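Local coordinates for membrane protein, putative (Geobacter sulfurreducens PCA, PDB 2QYB) that is of unknown function, a GAF domain from a putative membrane protein of the sodium:solute symporter family that may combine transport with phosphatase activity, at residues K95-T98 with R99-Q103. Sequence-based numbering, arbitrary orientation.
Sequences KPLT and RELMQ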
ATOM      1  N   LYS A  95      11.440  28.350  -9.618  1.00 39.90           N
ATOM      2  CA  LYS A  95      10.243  28.104 -10.404  1.00 39.30           C
ATOM      3  C   LYS A  95       9.066  28.706  -9.639  1.00 38.91           C
ATOM      4  O   LYS A  95       8.624  28.170  -8.618  1.00 38.49           O
ATOM      5  CB  LYS A  95      10.030  26.617 -10.594  1.00 39.98           C
ATOM      6  CG  LYS A  95      10.860  25.987 -11.682  1.00 39.25           C
ATOM      7  CD  LYS A  95      10.890  24.479 -11.535  1.00 39.33           C
ATOM      8  CE  LYS A  95      12.008  23.867 -12.412  1.00 39.17           C
ATOM      9  NZ  LYS A  95      11.788  24.148 -13.874  1.00 38.79           N
ATOM     10  N   PRO A  96       8.577  29.857 -10.103  1.00 38.31           N
ATOM     11  CA  PRO A  96       7.684  30.581  -9.206  1.00 37.77           C
ATOM     12  C   PRO A  96       6.294  29.971  -8.990  1.00 37.35           C
ATOM     13  O   PRO A  96       5.800  30.004  -7.872  1.00 36.97           O
ATOM     14  CB  PRO A  96       7.620  31.990  -9.814  1.00 37.96           C
ATOM     15  CG  PRO A  96       8.147  31.874 -11.230  1.00 37.84           C
ATOM     16  CD  PRO A  96       8.859  30.570 -11.364  1.00 37.76           C
ATOM     17  N   LEU A  97       5.661  29.426 -10.022  1.00 37.30           N
ATOM     18  CA  LEU A  97       4.354  28.785  -9.827  1.00 37.02           C
ATOM     19  C   LEU A  97       4.469  27.476  -9.042  1.00 36.44           C
ATOM     20  O   LEU A  97       3.696  27.215  -8.139  1.00 35.76           O
ATOM     21  CB  LEU A  97       3.654  28.513 -11.169  1.00 37.09           C
ATOM     22  CG  LEU A  97       2.331  27.769 -10.932  1.00 37.16           C
ATOM     23  CD1 LEU A  97       1.282  28.729 -10.262  1.00 33.42           C
ATOM     24  CD2 LEU A  97       1.855  27.161 -12.200  1.00 37.43           C
ATOM     25  N   THR A  98       5.426  26.654  -9.433  1.00 36.81           N
ATOM     26  CA  THR A  98       5.711  25.414  -8.763  1.00 37.97           C
ATOM     27  C   THR A  98       5.999  25.697  -7.284  1.00 38.61           C
ATOM     28  O   THR A  98       5.357  25.131  -6.409  1.00 38.37           O
ATOM     29  CB  THR A  98       6.919  24.704  -9.443  1.00 38.45           C
ATOM     30  OG1 THR A  98       6.685  24.578 -10.862  1.00 38.58           O
ATOM     31  CG2 THR A  98       7.204  23.343  -8.807  1.00 36.95           C
ATOM     32  N   ARG A  99       6.922  26.611  -7.007  1.00 39.56           N
ATOM     33  CA  ARG A  99       7.164  27.055  -5.632  1.00 40.75           C
ATOM     34  C   ARG A  99       5.879  27.422  -4.917  1.00 42.14           C
ATOM     35  O   ARG A  99       5.594  26.935  -3.816  1.00 43.18           O
ATOM     36  CB  ARG A  99       8.067  28.273  -5.648  1.00 40.51           C
ATOM     37  CG  ARG A  99       8.216  29.020  -4.339  1.00 40.56           C
ATOM     38  CD  ARG A  99       8.992  30.292  -4.645  1.00 43.37           C
ATOM     39  NE  ARG A  99       9.336  31.067  -3.474  1.00 47.54           N
ATOM     40  CZ  ARG A  99       8.531  31.949  -2.857  1.00 50.59           C
ATOM     41  NH1 ARG A  99       7.288  32.168  -3.303  1.00 52.27           N
ATOM     42  NH2 ARG A  99       8.974  32.630  -1.774  1.00 47.92           N
ATOM     43  N   GLU A 100       5.078  28.269  -5.549  1.00 42.22           N
ATOM     44  CA  GLU A 100       3.832  28.665  -4.930  1.00 42.85           C
ATOM     45  C   GLU A 100       2.929  27.439  -4.626  1.00 42.62           C
ATOM     46  O   GLU A 100       2.342  27.349  -3.544  1.00 42.59           O
ATOM     47  CB  GLU A 100       3.133  29.697  -5.823  1.00 42.89           C
ATOM     48  CG  GLU A 100       1.897  30.316  -5.229  1.00 45.80           C
ATOM     49  CD  GLU A 100       2.171  31.085  -3.946  1.00 49.94           C
ATOM     50  OE1 GLU A 100       3.308  31.616  -3.769  1.00 49.84           O
ATOM     51  OE2 GLU A 100       1.220  31.164  -3.123  1.00 53.32           O
ATOM     52  N   LEU A 101       2.834  26.499  -5.572  1.00 42.41           N
ATOM     53  CA  LEU A 101       1.942  25.320  -5.424  1.00 42.17           C
ATOM     54  C   LEU A 101       2.371  24.432  -4.264  1.00 41.41           C
ATOM     55  O   LEU A 101       1.553  23.941  -3.515  1.00 40.73           O
ATOM     56  CB  LEU A 101       1.912  24.492  -6.696  1.00 41.90           C
ATOM     57  CG  LEU A 101       0.771  24.608  -7.700  1.00 43.93           C
ATOM     58  CD1 LEU A 101      -0.090  25.907  -7.618  1.00 42.82           C
ATOM     59  CD2 LEU A 101       1.336  24.382  -9.123  1.00 42.48           C
HETATM   60  N   MSE A 102       3.674  24.278  -4.117  1.00 41.68           N
HETATM   61  CA  MSE A 102       4.244  23.437  -3.092  1.00 42.30           C
HETATM   62  C   MSE A 102       4.131  24.026  -1.694  1.00 42.57           C
HETATM   63  O   MSE A 102       3.779  23.289  -0.764  1.00 42.62           O
HETATM   64  CB  MSE A 102       5.699  23.135  -3.411  1.00 42.31           C
HETATM   65  CG  MSE A 102       5.867  22.302  -4.698  1.00 42.34           C
HETATM   66 SE   MSE A 102       7.693  21.658  -4.902  0.50 43.64          SE
HETATM   67  CE  MSE A 102       7.916  21.059  -3.071  1.00 44.48           C
ATOM     68  N   GLN A 103       4.430  25.326  -1.543  1.00 42.26           N
ATOM     69  CA  GLN A 103       4.275  26.012  -0.247  1.00 42.22           C
ATOM     70  C   GLN A 103       2.791  26.009   0.211  1.00 42.09           C
ATOM     71  O   GLN A 103       2.472  25.943   1.393  1.00 41.34           O
ATOM     72  CB  GLN A 103       4.790  27.464  -0.320  1.00 42.02           C
ATOM     73  CG  GLN A 103       6.266  27.649  -0.666  1.00 41.08           C
ATOM     74  CD  GLN A 103       6.741  29.107  -0.489  1.00 41.91           C
ATOM     75  OE1 GLN A 103       6.139  30.067  -1.014  1.00 40.83           O
ATOM     76  NE2 GLN A 103       7.818  29.276   0.263  1.00 40.35           N
TER
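The backbone N of Arg99 donates to the carbonyl O of Lys95 at 2.8 Å, closing the first turn of the helix 96-104. Lys95 occupies the N-cap position and Pro96 the first turn, where the lack of an amide hydrogen costs no helical bond. The i to i+4 bonds from Glu100 N to Pro96 O, Leu101 N to Leu97 O and Met102 N to Thr98 O repeat the pattern, and Gln103 N to Arg99 O continues it. In this GAF domain the short helix lies between the edge strand 85-87 and strand 109-115 in the sequence, on the surface of the fold. Leu97 and Leu101, one turn apart, touch there with their side chains crossing at a slant, Leu97 CG 4.0 Å from Leu101 CD2 and the two CD1 methyls 4.1 Å apart. Leu97 reaches its neighbour because CG is anti to the backbone N (chi1 177°). Leu101 also packs over the backbone of that turn, with its CB 3.6 Å and its CD2 3.8 Å from Leu97 O, and it touches Ile62. Selenomethionine Met102 is buried, its CG 3.3 Å from Thr98 O, and it packs on Thr90 and Ile107. Arg99 runs extended from CG to NE, which bonds to Gln91 O, and Gln103 OE1 sits 3.3 Å above one guanidinium face, offset toward its rim. Lys95 NZ makes a hydrogen bond with Glu72 O, outside the helix.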